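Local coordinates for protein ribonucleoside-diphosphate reductase, alpha chain (Actinobacillus ureae ATCC 25976, PDB 6DQX) that probably reduces ribonucleoside diphosphates to deoxyribonucleotides as the catalytic alpha subunit of a class Id ribonucleotide reductase, at residues A[216-221]-A[230-235]; A[44-49]-A[90-95]; A[260-265]-A[278-283]; A[296-301]-A[357-362]; A[471-474]-A[479-482]. All coordinates share one frame; numbering follows the deposited sequence.

In the fold
The five contacts follow one another along the chain, and none nests in or crosses another. Interaction 2 comes first, closing a loop of 40 residues that brings the segment after helix 35-44 onto helix 89-94. Interaction 1 joins the two helices between strands 209-213 and 247-249. Interaction 3 then holds helix 260-264 to the loop that enters strand 288-296, and interaction 4 closes the longest loop, 55 residues, between the far end of that strand and helix 353-359. Interaction 5 closes four residues, folding the chain back onto helix 467-475. Interactions 1 and 2 lie on opposite sides of the chain's centre, about 45 Å apart between centres, whereas 4 and 5 are about 23 Å apart.

Interaction 1 of 5, residues A[216-221]-A[230-235]; sequences HDWLES and RQLWAK. With EDO (1,2-ethanediol), chain G.
The six-membered ring of Trp233 carries Leu219 on one face: methyl CD2 stands 3.9 Å from the ring centroid and 5° off the normal, a CH-pi contact aimed almost straight down. The Trp218 indole meets its neighbours differently. At its edge NE1 gives a weak hydrogen bond to O1 of a 1,2-ethanediol molecule (3.1 Å), probably taken up from the crystallisation liquor, which also bonds to Ile187 O and Tyr228 OH. The benzo end of the same indole comes obliquely to the other helix, with Trp218 CZ3 4.0 Å from Trp233 CE3 and Trp218 CZ2 3.8 Å from Leu232 CD2. Both helices belong to the connection between the parallel neighbouring strands 209-213 and 247-249 of the reductase barrel; their local axes are inclined at 107° and pass 10.9 Å apart at the closest, so the long side chains bridge the separation. With CG anti to the backbone N (chi1 -167°), the Trp218 indole extends across to Leu232 and Trp233. Further round the fold, Trp233 NE1 is hydrogen-bonded to Asn536 OD1 and Leu219 packs on Leu540, so both side chains also reach helix 532-544. Lys229 makes a cation-pi contact with Trp218.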
# COMPACT_ATOMS: atom_id res chain seq x y z
N HIS A 216 -10.49 21.25 23.25
CA HIS A 216 -10.86 22.44 24.00
C HIS A 216 -9.71 22.91 24.92
O HIS A 216 -9.29 24.06 24.83
CB HIS A 216 -12.12 22.15 24.84
CG HIS A 216 -12.54 23.28 25.74
ND1 HIS A 216 -13.16 24.42 25.26
CD2 HIS A 216 -12.43 23.45 27.08
CE1 HIS A 216 -13.42 25.23 26.27
NE2 HIS A 216 -12.98 24.67 27.38
N ASP A 217 -9.19 22.00 25.73
CA ASP A 217 -8.13 22.35 26.70
C ASP A 217 -6.86 22.86 26.00
O ASP A 217 -6.25 23.82 26.47
CB ASP A 217 -7.80 21.17 27.63
CG ASP A 217 -8.91 20.83 28.58
OD1 ASP A 217 -9.77 21.70 28.86
OD2 ASP A 217 -8.93 19.68 29.09
N TRP A 218 -6.50 22.26 24.87
CA TRP A 218 -5.38 22.71 24.04
C TRP A 218 -5.58 24.17 23.60
O TRP A 218 -4.67 25.01 23.74
CB TRP A 218 -5.16 21.80 22.81
CG TRP A 218 -3.85 22.05 22.12
CD1 TRP A 218 -2.70 21.37 22.31
CD2 TRP A 218 -3.57 23.06 21.14
NE1 TRP A 218 -1.70 21.89 21.52
CE2 TRP A 218 -2.21 22.93 20.80
CE3 TRP A 218 -4.32 24.07 20.53
CZ2 TRP A 218 -1.59 23.76 19.86
CZ3 TRP A 218 -3.72 24.90 19.61
CH2 TRP A 218 -2.36 24.73 19.28
N LEU A 219 -6.76 24.46 23.05
CA LEU A 219 -7.07 25.83 22.64
C LEU A 219 -7.13 26.81 23.79
O LEU A 219 -6.72 27.96 23.61
CB LEU A 219 -8.38 25.92 21.85
CG LEU A 219 -8.32 25.56 20.38
CD1 LEU A 219 -9.75 25.45 19.88
CD2 LEU A 219 -7.52 26.56 19.56
N GLU A 220 -7.63 26.39 24.96
CA GLU A 220 -7.62 27.29 26.14
C GLU A 220 -6.20 27.60 26.63
O GLU A 220 -5.92 28.73 27.07
CB GLU A 220 -8.47 26.73 27.28
CG GLU A 220 -9.98 26.77 27.02
CD GLU A 220 -10.53 28.18 26.85
OE1 GLU A 220 -10.13 29.09 27.62
OE2 GLU A 220 -11.35 28.39 25.92
N SER A 221 -5.31 26.61 26.55
CA SER A 221 -3.89 26.80 26.86
C SER A 221 -3.26 27.79 25.88
O SER A 221 -2.52 28.67 26.31
CB SER A 221 -3.15 25.46 26.85
OG SER A 221 -1.77 25.61 27.15
N ARG A 230 0.74 28.87 20.63
CA ARG A 230 0.52 30.07 19.84
C ARG A 230 1.24 30.02 18.48
O ARG A 230 0.63 30.36 17.48
CB ARG A 230 0.87 31.35 20.63
CG ARG A 230 -0.21 31.72 21.64
CD ARG A 230 0.04 33.01 22.41
NE ARG A 230 0.06 34.19 21.54
CZ ARG A 230 1.15 34.78 21.04
NH1 ARG A 230 2.39 34.34 21.30
NH2 ARG A 230 1.00 35.85 20.25
N GLN A 231 2.50 29.58 18.44
CA GLN A 231 3.21 29.47 17.14
C GLN A 231 2.71 28.34 16.24
O GLN A 231 2.69 28.48 15.02
CB GLN A 231 4.76 29.36 17.29
CG GLN A 231 5.52 30.60 16.81
CD GLN A 231 5.14 31.05 15.39
OE1 GLN A 231 4.78 30.23 14.53
NE2 GLN A 231 5.21 32.37 15.15
N LEU A 232 2.35 27.21 16.83
CA LEU A 232 1.80 26.10 16.07
C LEU A 232 0.45 26.50 15.47
O LEU A 232 0.21 26.26 14.30
CB LEU A 232 1.63 24.88 16.97
CG LEU A 232 1.27 23.57 16.29
CD1 LEU A 232 2.40 23.08 15.40
CD2 LEU A 232 0.93 22.52 17.34
N TRP A 233 -0.41 27.13 16.27
CA TRP A 233 -1.72 27.55 15.80
C TRP A 233 -1.55 28.55 14.68
O TRP A 233 -2.22 28.45 13.66
CB TRP A 233 -2.53 28.14 16.96
CG TRP A 233 -3.94 28.50 16.62
CD1 TRP A 233 -4.50 29.75 16.64
CD2 TRP A 233 -4.99 27.60 16.25
NE1 TRP A 233 -5.83 29.69 16.29
CE2 TRP A 233 -6.16 28.38 16.05
CE3 TRP A 233 -5.07 26.22 16.08
CZ2 TRP A 233 -7.38 27.82 15.67
CZ3 TRP A 233 -6.29 25.65 15.69
CH2 TRP A 233 -7.43 26.46 15.49
N ALA A 234 -0.63 29.50 14.86
CA ALA A 234 -0.33 30.49 13.80
C ALA A 234 0.08 29.83 12.49
O ALA A 234 -0.37 30.23 11.43
CB ALA A 234 0.75 31.47 14.27
N LYS A 235 0.94 28.81 12.57
CA LYS A 235 1.36 28.07 11.38
C LYS A 235 0.18 27.34 10.71
O LYS A 235 0.05 27.35 9.50
CB LYS A 235 2.49 27.09 11.74
CG LYS A 235 3.07 26.39 10.53
CD LYS A 235 4.23 25.46 10.85
CE LYS A 235 4.70 24.79 9.55
NZ LYS A 235 5.93 23.97 9.71
C1 EDO G . 1.58 20.86 21.60
O1 EDO G . 0.76 20.40 22.67
C2 EDO G . 1.30 19.94 20.42
O2 EDO G . 2.08 19.99 19.22

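Interaction 2 of 5, residues A[44-49]-A[90-95]; sequences GYLLEG and PIWSNF
Tyr45 overlaps the base of Trp92 obliquely through CD2, 3.7 Å from Trp92 CB. The aromatic planes are inclined at 31°, with the phenol and the five-membered indole ring 5.7 Å apart between centroids, a slanted pair that is neither a stack nor edge-to-face. On the other side of CG, Tyr45 CD1 lies 3.8 Å from Ser93 OG, a contact without a hydrogen bond; that hydroxyl is bonded instead to Ser89 O, one turn back in its own helix. Chi1 of -50° sets the Tyr45 ring beside its backbone N, from where it reaches Trp92 and Ser93 together. Leu46 adds a looser touch, its methyl CD2 4.2 Å from Trp92 CE3 on the benzo part of the indole. Between the backbones sits a water within bonding distance of Tyr45 O (2.9 Å) and Trp92 O (3.0 Å), although it has more acceptors around it than protons to give. Trp92 O also accepts from Arg55 NE of helix 52-67, and Tyr45 leans on Ser419 and Ile423 of helix 418-423. This is aromatic packing of an interhelical loop against the short helix 89-94, which follows strand 85-87, paired antiparallel with strand 288-296.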
# COMPACT_ATOMS: atom_id res chain seq x y z
N GLY A 44 -22.28 11.07 -16.39
CA GLY A 44 -21.67 10.72 -15.11
C GLY A 44 -22.10 9.39 -14.50
O GLY A 44 -21.26 8.58 -14.11
N TYR A 45 -23.42 9.18 -14.39
CA TYR A 45 -23.96 8.15 -13.47
C TYR A 45 -24.73 7.01 -14.09
O TYR A 45 -24.74 5.93 -13.51
CB TYR A 45 -24.89 8.79 -12.41
CG TYR A 45 -24.33 9.98 -11.66
CD1 TYR A 45 -22.95 10.15 -11.45
CD2 TYR A 45 -25.19 10.92 -11.11
CE1 TYR A 45 -22.46 11.26 -10.78
CE2 TYR A 45 -24.70 12.02 -10.41
CZ TYR A 45 -23.34 12.19 -10.26
OH TYR A 45 -22.85 13.28 -9.59
N LEU A 46 -25.38 7.24 -15.23
CA LEU A 46 -26.29 6.24 -15.79
C LEU A 46 -25.54 5.31 -16.72
O LEU A 46 -24.67 5.76 -17.48
CB LEU A 46 -27.40 6.92 -16.60
CG LEU A 46 -28.30 7.87 -15.79
CD1 LEU A 46 -29.24 8.59 -16.73
CD2 LEU A 46 -29.07 7.10 -14.73
N LEU A 47 -25.88 4.04 -16.68
CA LEU A 47 -25.37 3.08 -17.65
C LEU A 47 -25.93 3.40 -19.03
O LEU A 47 -27.08 3.84 -19.16
CB LEU A 47 -25.72 1.65 -17.24
CG LEU A 47 -24.81 1.12 -16.12
CD1 LEU A 47 -25.43 -0.08 -15.44
CD2 LEU A 47 -23.42 0.77 -16.64
N GLU A 48 -25.11 3.22 -20.07
CA GLU A 48 -25.54 3.40 -21.45
C GLU A 48 -26.84 2.64 -21.64
O GLU A 48 -26.99 1.51 -21.17
CB GLU A 48 -24.46 2.88 -22.42
CG GLU A 48 -24.90 2.75 -23.88
CD GLU A 48 -23.73 2.46 -24.81
OE1 GLU A 48 -22.94 3.40 -25.09
OE2 GLU A 48 -23.59 1.31 -25.27
N GLY A 49 -27.81 3.30 -22.26
CA GLY A 49 -29.13 2.71 -22.48
C GLY A 49 -30.12 2.73 -21.32
O GLY A 49 -31.13 2.03 -21.37
N PRO A 90 -23.37 7.91 -5.40
CA PRO A 90 -23.33 6.45 -5.29
C PRO A 90 -24.69 5.75 -5.42
O PRO A 90 -24.76 4.66 -5.97
CB PRO A 90 -22.72 6.22 -3.89
CG PRO A 90 -21.92 7.44 -3.63
CD PRO A 90 -22.76 8.54 -4.21
N ILE A 91 -25.76 6.38 -4.94
CA ILE A 91 -27.10 5.82 -5.08
C ILE A 91 -27.55 5.86 -6.55
O ILE A 91 -28.02 4.85 -7.10
CB ILE A 91 -28.10 6.56 -4.13
CG1 ILE A 91 -27.78 6.15 -2.68
CG2 ILE A 91 -29.54 6.26 -4.51
CD1 ILE A 91 -28.37 7.04 -1.59
N TRP A 92 -27.38 7.01 -7.20
CA TRP A 92 -27.68 7.15 -8.64
C TRP A 92 -26.90 6.10 -9.42
O TRP A 92 -27.45 5.45 -10.33
CB TRP A 92 -27.28 8.52 -9.19
CG TRP A 92 -28.32 9.57 -9.12
CD1 TRP A 92 -28.37 10.62 -8.23
CD2 TRP A 92 -29.47 9.70 -9.96
NE1 TRP A 92 -29.49 11.39 -8.47
CE2 TRP A 92 -30.18 10.84 -9.52
CE3 TRP A 92 -29.98 8.95 -11.03
CZ2 TRP A 92 -31.37 11.26 -10.13
CZ3 TRP A 92 -31.15 9.38 -11.64
CH2 TRP A 92 -31.84 10.52 -11.19
N SER A 93 -25.63 5.94 -9.06
CA SER A 93 -24.75 5.03 -9.83
C SER A 93 -25.03 3.55 -9.62
O SER A 93 -25.02 2.76 -10.60
CB SER A 93 -23.28 5.33 -9.55
OG SER A 93 -22.95 6.63 -10.02
N ASN A 94 -25.26 3.15 -8.36
CA ASN A 94 -25.16 1.76 -7.94
C ASN A 94 -26.37 1.16 -7.25
O ASN A 94 -26.43 -0.06 -7.14
CB ASN A 94 -23.94 1.61 -6.99
CG ASN A 94 -22.65 2.20 -7.57
OD1 ASN A 94 -21.86 2.80 -6.84
ND2 ASN A 94 -22.44 2.05 -8.89
N PHE A 95 -27.30 1.96 -6.72
CA PHE A 95 -28.41 1.37 -5.95
C PHE A 95 -29.26 0.41 -6.77
O PHE A 95 -29.70 0.75 -7.87
CB PHE A 95 -29.30 2.47 -5.33
CG PHE A 95 -30.44 1.92 -4.51
CD1 PHE A 95 -30.20 1.25 -3.33
CD2 PHE A 95 -31.76 2.06 -4.92
CE1 PHE A 95 -31.24 0.72 -2.56
CE2 PHE A 95 -32.81 1.53 -4.17
CZ PHE A 95 -32.56 0.90 -2.98
O HOH W 1 -26.72 3.93 -12.84

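Interaction 3 of 5, residues A[260-265]-A[278-283]; sequences DVYKDK and IMLPSS
Tyr262 and Pro281 meet at about a right angle, the pyrrolidine standing over one face of the phenol ring. Pro281 CG lies above the middle of that ring, 3.8 Å from the centroid and 12° off the normal, which makes a well-centred CH-pi contact. Pro281 CD is shifted toward the outer part of the same face and comes as close as 3.3 Å to Tyr262 CE2, so two carbons of the proline ring press on the aromatic surface and the fit is tight. Leu280 approaches from another direction: its CD2 methyl is at the ring edge, near the plane, 3.9 Å from Tyr262 OH, with the two side chains slanted against each other. Face and edge are thus taken by successive residues of one extended segment. The Tyr262 CG is anti to the carbonyl carbon (chi1 -69°), and the ring leaves the helix toward Pro281. At the buried polar end of the ring, Tyr262 OH is hydrogen-bonded to Thr409 OG1, which pins the tip beyond the apolar contact. Short helix 260-264 is in this way packed on the loop that leads into strand 288-296. Phe339 of helix 334-343 touches both Tyr262 and Leu280, His343 of that helix meets Tyr262 and Pro281, and Phe288 of strand 288-296 lies against Leu280.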
# COMPACT_ATOMS: atom_id res chain seq x y z
N ASP A 260 -26.63 9.91 22.88
CA ASP A 260 -26.43 9.21 24.16
C ASP A 260 -25.87 7.80 24.02
O ASP A 260 -25.01 7.38 24.82
CB ASP A 260 -27.73 9.16 24.97
CG ASP A 260 -28.15 10.52 25.53
OD1 ASP A 260 -27.44 11.53 25.40
OD2 ASP A 260 -29.27 10.56 26.08
N VAL A 261 -26.35 7.05 23.02
CA VAL A 261 -25.89 5.66 22.84
C VAL A 261 -24.38 5.56 22.72
O VAL A 261 -23.78 4.63 23.27
CB VAL A 261 -26.58 4.94 21.65
CG1 VAL A 261 -26.25 5.62 20.33
CG2 VAL A 261 -26.19 3.47 21.61
N TYR A 262 -23.74 6.52 22.03
CA TYR A 262 -22.29 6.45 21.88
C TYR A 262 -21.57 6.88 23.15
O TYR A 262 -20.53 6.33 23.47
CB TYR A 262 -21.83 7.29 20.69
CG TYR A 262 -22.22 6.73 19.31
CD1 TYR A 262 -22.55 5.38 19.12
CD2 TYR A 262 -22.20 7.56 18.20
CE1 TYR A 262 -22.87 4.88 17.86
CE2 TYR A 262 -22.52 7.07 16.92
CZ TYR A 262 -22.84 5.73 16.76
OH TYR A 262 -23.10 5.21 15.52
N LYS A 263 -22.15 7.82 23.88
CA LYS A 263 -21.63 8.20 25.18
C LYS A 263 -21.73 7.05 26.17
O LYS A 263 -20.79 6.79 26.94
CB LYS A 263 -22.38 9.43 25.72
CG LYS A 263 -22.08 10.69 24.94
CD LYS A 263 -22.87 11.86 25.49
CE LYS A 263 -22.49 13.11 24.74
NZ LYS A 263 -23.28 14.25 25.24
N ASP A 264 -22.87 6.37 26.15
CA ASP A 264 -23.16 5.26 27.07
C ASP A 264 -22.18 4.09 26.91
O ASP A 264 -21.95 3.33 27.86
CB ASP A 264 -24.56 4.70 26.80
CG ASP A 264 -25.71 5.65 27.22
OD1 ASP A 264 -25.50 6.62 27.97
OD2 ASP A 264 -26.84 5.41 26.75
N LYS A 265 -21.68 3.93 25.69
CA LYS A 265 -20.86 2.79 25.30
C LYS A 265 -19.40 3.17 24.96
O LYS A 265 -18.65 2.34 24.42
CB LYS A 265 -21.57 2.07 24.15
CG LYS A 265 -22.87 1.39 24.62
CD LYS A 265 -23.72 0.82 23.51
CE LYS A 265 -24.94 0.09 24.09
NZ LYS A 265 -25.64 -0.78 23.10
N ILE A 278 -19.32 14.08 8.73
CA ILE A 278 -19.64 12.84 9.43
C ILE A 278 -19.06 12.86 10.84
O ILE A 278 -17.98 13.38 11.07
CB ILE A 278 -19.13 11.62 8.62
CG1 ILE A 278 -19.84 11.58 7.25
CG2 ILE A 278 -19.33 10.31 9.38
CD1 ILE A 278 -21.33 11.28 7.31
N MET A 279 -19.81 12.28 11.78
CA MET A 279 -19.41 12.23 13.21
C MET A 279 -19.79 10.87 13.76
O MET A 279 -20.79 10.72 14.47
CB MET A 279 -20.10 13.36 14.01
CG MET A 279 -19.81 14.75 13.47
SD MET A 279 -18.18 15.26 13.95
CE MET A 279 -17.71 16.43 12.68
N LEU A 280 -18.97 9.86 13.41
CA LEU A 280 -19.27 8.48 13.77
C LEU A 280 -18.00 7.82 14.34
O LEU A 280 -16.89 8.26 14.03
CB LEU A 280 -19.75 7.68 12.57
CG LEU A 280 -21.03 8.17 11.91
CD1 LEU A 280 -21.26 7.44 10.60
CD2 LEU A 280 -22.21 7.97 12.86
N PRO A 281 -18.19 6.82 15.21
CA PRO A 281 -17.06 6.19 15.88
C PRO A 281 -16.42 5.12 15.00
O PRO A 281 -17.13 4.35 14.33
CB PRO A 281 -17.71 5.54 17.11
CG PRO A 281 -19.10 5.23 16.69
CD PRO A 281 -19.47 6.40 15.80
N SER A 282 -15.09 5.10 14.99
CA SER A 282 -14.33 4.03 14.34
C SER A 282 -13.44 3.39 15.40
O SER A 282 -13.18 3.99 16.44
CB SER A 282 -13.53 4.58 13.16
OG SER A 282 -12.77 5.69 13.55
N SER A 283 -13.03 2.14 15.17
CA SER A 283 -12.26 1.41 16.18
C SER A 283 -11.46 0.31 15.50
O SER A 283 -11.55 0.13 14.31
CB SER A 283 -13.22 0.74 17.17
OG SER A 283 -13.98 -0.22 16.48

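Interaction 4 of 5, residues A[296-301]-A[357-362]; sequences NLLYFD and LQANNI
Leu298 reaches Ala359 with one methyl. Its path there begins at CB: Leu298 CB lies 3.3 Å from Asn296 OD1, the carbonyl that turns back over this part of the chain. The next atom, Leu298 CG, rests 4.0 Å above the ring plane of the adjacent Tyr299, displaced toward the rim of that face. At the fork, Leu298 CD1 goes across the interface to Ala359 CB, 4.0 Å away. Chi1 of 176° puts CG anti to the backbone N, and the second torsion then turns CD1 to Ala359. Phe454 of helix 453-461 touches both Leu298 and Ala359, so the apolar pair has a third member.

A polar link runs beside it. One water donates to Asp301 OD2 at 2.6 Å and accepts from Asn360 ND2 at 2.9 Å, joining two side chains that make no direct hydrogen bond. Each has another partner in Tyr356: its hydroxyl is bonded to Asp301 OD2, while its carbonyl oxygen accepts from Asn360 ND2. The charge of Asp301 is further met by Lys304 in a salt bridge through OD1.

Both backbones turn at this surface contact. Asn296 OD1 accepts from Leu298 N at 3.2 Å, with the donor 50° out of the carbonyl plane, forming an Asx turn at the end of strand 288-296. In the other segment, helix 353-359 finishes in a Schellman motif with Asn361, at positive phi, as C-prime residue.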
# COMPACT_ATOMS: atom_id res chain seq x y z
N ASN A 296 -34.66 19.23 -0.43
CA ASN A 296 -34.53 20.50 -1.12
C ASN A 296 -35.31 21.54 -0.34
O ASN A 296 -36.55 21.60 -0.43
CB ASN A 296 -35.11 20.39 -2.53
CG ASN A 296 -34.86 21.61 -3.37
OD1 ASN A 296 -34.33 22.61 -2.90
ND2 ASN A 296 -35.31 21.57 -4.63
N LEU A 297 -34.58 22.38 0.38
CA LEU A 297 -35.21 23.41 1.22
C LEU A 297 -35.93 24.50 0.43
O LEU A 297 -36.77 25.22 1.00
CB LEU A 297 -34.19 24.05 2.13
CG LEU A 297 -33.43 23.10 3.06
CD1 LEU A 297 -32.57 23.87 4.02
CD2 LEU A 297 -34.33 22.13 3.83
N LEU A 298 -35.65 24.64 -0.87
CA LEU A 298 -36.42 25.58 -1.70
C LEU A 298 -37.92 25.35 -1.53
O LEU A 298 -38.72 26.31 -1.56
CB LEU A 298 -36.04 25.45 -3.18
CG LEU A 298 -36.83 26.29 -4.19
CD1 LEU A 298 -36.74 27.76 -3.82
CD2 LEU A 298 -36.26 26.07 -5.59
N TYR A 299 -38.31 24.09 -1.38
CA TYR A 299 -39.71 23.72 -1.26
C TYR A 299 -40.17 23.40 0.15
O TYR A 299 -41.17 22.72 0.33
CB TYR A 299 -39.99 22.55 -2.23
CG TYR A 299 -39.70 22.90 -3.67
CD1 TYR A 299 -40.30 24.01 -4.27
CD2 TYR A 299 -38.81 22.13 -4.44
CE1 TYR A 299 -40.02 24.34 -5.59
CE2 TYR A 299 -38.53 22.46 -5.76
CZ TYR A 299 -39.14 23.56 -6.33
OH TYR A 299 -38.87 23.88 -7.65
N PHE A 300 -39.45 23.90 1.16
CA PHE A 300 -39.80 23.62 2.56
C PHE A 300 -41.27 23.86 2.86
O PHE A 300 -41.94 23.01 3.47
CB PHE A 300 -38.94 24.45 3.52
CG PHE A 300 -39.30 24.26 4.97
CD1 PHE A 300 -39.00 23.08 5.63
CD2 PHE A 300 -39.99 25.26 5.67
CE1 PHE A 300 -39.36 22.89 6.96
CE2 PHE A 300 -40.34 25.06 7.00
CZ PHE A 300 -40.03 23.89 7.65
N ASP A 301 -41.78 24.99 2.41
CA ASP A 301 -43.18 25.36 2.69
C ASP A 301 -44.20 24.45 2.00
O ASP A 301 -45.36 24.38 2.43
CB ASP A 301 -43.40 26.84 2.43
CG ASP A 301 -42.74 27.70 3.48
OD1 ASP A 301 -42.88 27.32 4.65
OD2 ASP A 301 -42.08 28.71 3.17
N LEU A 357 -34.20 31.14 1.09
CA LEU A 357 -34.17 32.51 1.63
C LEU A 357 -34.46 33.52 0.54
O LEU A 357 -35.27 34.44 0.74
CB LEU A 357 -32.86 32.83 2.32
CG LEU A 357 -32.60 32.00 3.57
CD1 LEU A 357 -31.26 32.38 4.13
CD2 LEU A 357 -33.69 32.17 4.63
N GLN A 358 -33.85 33.33 -0.63
CA GLN A 358 -34.08 34.26 -1.74
C GLN A 358 -35.49 34.20 -2.30
O GLN A 358 -36.05 35.25 -2.67
CB GLN A 358 -33.02 34.09 -2.84
CG GLN A 358 -31.68 34.64 -2.40
CD GLN A 358 -30.60 34.49 -3.47
OE1 GLN A 358 -30.77 33.71 -4.39
NE2 GLN A 358 -29.51 35.22 -3.34
N ALA A 359 -36.10 33.01 -2.31
CA ALA A 359 -37.48 32.88 -2.76
C ALA A 359 -38.44 33.65 -1.86
O ALA A 359 -39.53 34.01 -2.29
CB ALA A 359 -37.91 31.42 -2.82
N ASN A 360 -38.04 33.84 -0.60
CA ASN A 360 -38.82 34.60 0.39
C ASN A 360 -38.33 36.01 0.65
O ASN A 360 -38.80 36.66 1.59
CB ASN A 360 -38.86 33.78 1.69
CG ASN A 360 -39.76 32.58 1.56
OD1 ASN A 360 -40.97 32.70 1.76
ND2 ASN A 360 -39.19 31.43 1.17
N ASN A 361 -37.45 36.51 -0.20
CA ASN A 361 -36.88 37.82 -0.09
C ASN A 361 -36.23 38.09 1.27
O ASN A 361 -36.37 39.15 1.87
CB ASN A 361 -37.94 38.88 -0.42
CG ASN A 361 -37.33 40.20 -0.78
OD1 ASN A 361 -36.34 40.24 -1.52
ND2 ASN A 361 -37.90 41.29 -0.29
N ILE A 362 -35.48 37.10 1.76
CA ILE A 362 -34.80 37.18 3.05
C ILE A 362 -33.32 37.20 2.78
O ILE A 362 -32.81 36.35 2.02
CB ILE A 362 -35.12 35.97 3.96
CG1 ILE A 362 -36.62 35.91 4.29
CG2 ILE A 362 -34.28 35.99 5.22
CD1 ILE A 362 -37.13 34.61 4.88
O HOH W 2 -41.31 29.49 0.77

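Interaction 5 of 5, residues A[471-474]-A[479-482]; sequences ESIL and SVQH
The chain leaves helix 467-475 and doubles back on it, bringing the CA atoms of Ile473 and Ser479 to 5.5 Å. Ile473 packs against the returning segment. Its CG2 branch lies 3.5 Å from the carbonyl oxygen of Ser479, while the longer branch runs alongside Val480, both side chains pointing the same way, with Ile473 CD1 3.9 Å from Val480 CG1. Leu455 of helix 453-461 touches this same pair, extending the apolar layer into the neighbouring helix.

Further along, His482 swings its imidazole over to the helix. Its CG occupies the position between backbone N and carbonyl carbon (chi1 70°), which directs the ring toward Ser472. There NE2 gives a hydrogen bond to Ser472 OG that is short, 2.6 Å, but strongly bent at 117° and therefore weak; the hydroxyl stands obliquely to the ring. The CE1 edge of the imidazole meets the helix backbone near its own plane, 4.0 Å from Ile473 CA.

The returning segment is shaped by its own first residue. Ser479 OG accepts from Gln481 N in a nearly straight bond of 3.1 Å and 170°, and the same hydroxyl is hydrogen-bonded to Glu499 OE2. The returning segment thus opens with an ST turn packed against the helix that precedes it, within the linker from helix 467-475 to helix 488-493.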
# COMPACT_ATOMS: atom_id res chain seq x y z
N GLU A 471 -24.13 41.91 -18.17
CA GLU A 471 -22.68 41.99 -18.41
C GLU A 471 -21.97 42.74 -17.28
O GLU A 471 -20.87 42.35 -16.89
CB GLU A 471 -22.35 42.63 -19.78
CG GLU A 471 -20.86 42.60 -20.09
CD GLU A 471 -20.52 43.21 -21.44
OE1 GLU A 471 -20.66 44.44 -21.59
OE2 GLU A 471 -20.11 42.45 -22.34
N SER A 472 -22.60 43.79 -16.75
CA SER A 472 -22.05 44.53 -15.63
C SER A 472 -21.89 43.63 -14.39
O SER A 472 -20.89 43.72 -13.67
CB SER A 472 -22.95 45.71 -15.27
OG SER A 472 -22.33 46.51 -14.29
N ILE A 473 -22.88 42.77 -14.17
CA ILE A 473 -22.86 41.78 -13.08
C ILE A 473 -21.73 40.76 -13.30
O ILE A 473 -20.94 40.50 -12.40
CB ILE A 473 -24.25 41.10 -12.91
CG1 ILE A 473 -25.28 42.15 -12.49
CG2 ILE A 473 -24.20 39.97 -11.87
CD1 ILE A 473 -26.72 41.70 -12.64
N LEU A 474 -21.63 40.20 -14.50
CA LEU A 474 -20.52 39.30 -14.84
C LEU A 474 -19.13 39.94 -14.63
O LEU A 474 -18.24 39.30 -14.06
CB LEU A 474 -20.65 38.82 -16.28
CG LEU A 474 -19.65 37.78 -16.79
CD1 LEU A 474 -19.66 36.50 -15.96
CD2 LEU A 474 -19.99 37.47 -18.24
N SER A 479 -21.65 40.14 -8.74
CA SER A 479 -22.20 41.03 -7.71
C SER A 479 -23.21 41.99 -8.33
O SER A 479 -23.09 42.33 -9.51
CB SER A 479 -21.08 41.81 -7.04
OG SER A 479 -21.59 42.76 -6.12
N VAL A 480 -24.18 42.43 -7.52
CA VAL A 480 -25.11 43.51 -7.88
C VAL A 480 -24.93 44.75 -7.01
O VAL A 480 -25.72 45.69 -7.12
CB VAL A 480 -26.60 43.05 -7.82
CG1 VAL A 480 -26.84 41.90 -8.77
CG2 VAL A 480 -27.03 42.67 -6.41
N GLN A 481 -23.91 44.78 -6.14
CA GLN A 481 -23.76 45.85 -5.16
C GLN A 481 -23.46 47.20 -5.83
O GLN A 481 -23.81 48.27 -5.30
CB GLN A 481 -22.67 45.52 -4.11
CG GLN A 481 -22.91 44.22 -3.32
CD GLN A 481 -24.27 44.18 -2.66
OE1 GLN A 481 -24.57 45.01 -1.81
NE2 GLN A 481 -25.11 43.23 -3.06
N HIS A 482 -22.81 47.13 -7.00
CA HIS A 482 -22.55 48.32 -7.83
C HIS A 482 -23.80 48.98 -8.46
O HIS A 482 -23.73 50.16 -8.82
CB HIS A 482 -21.54 47.97 -8.94
CG HIS A 482 -22.09 47.06 -9.99
ND1 HIS A 482 -22.13 45.69 -9.85
CD2 HIS A 482 -22.64 47.33 -11.20
CE1 HIS A 482 -22.67 45.15 -10.92
NE2 HIS A 482 -23.00 46.12 -11.76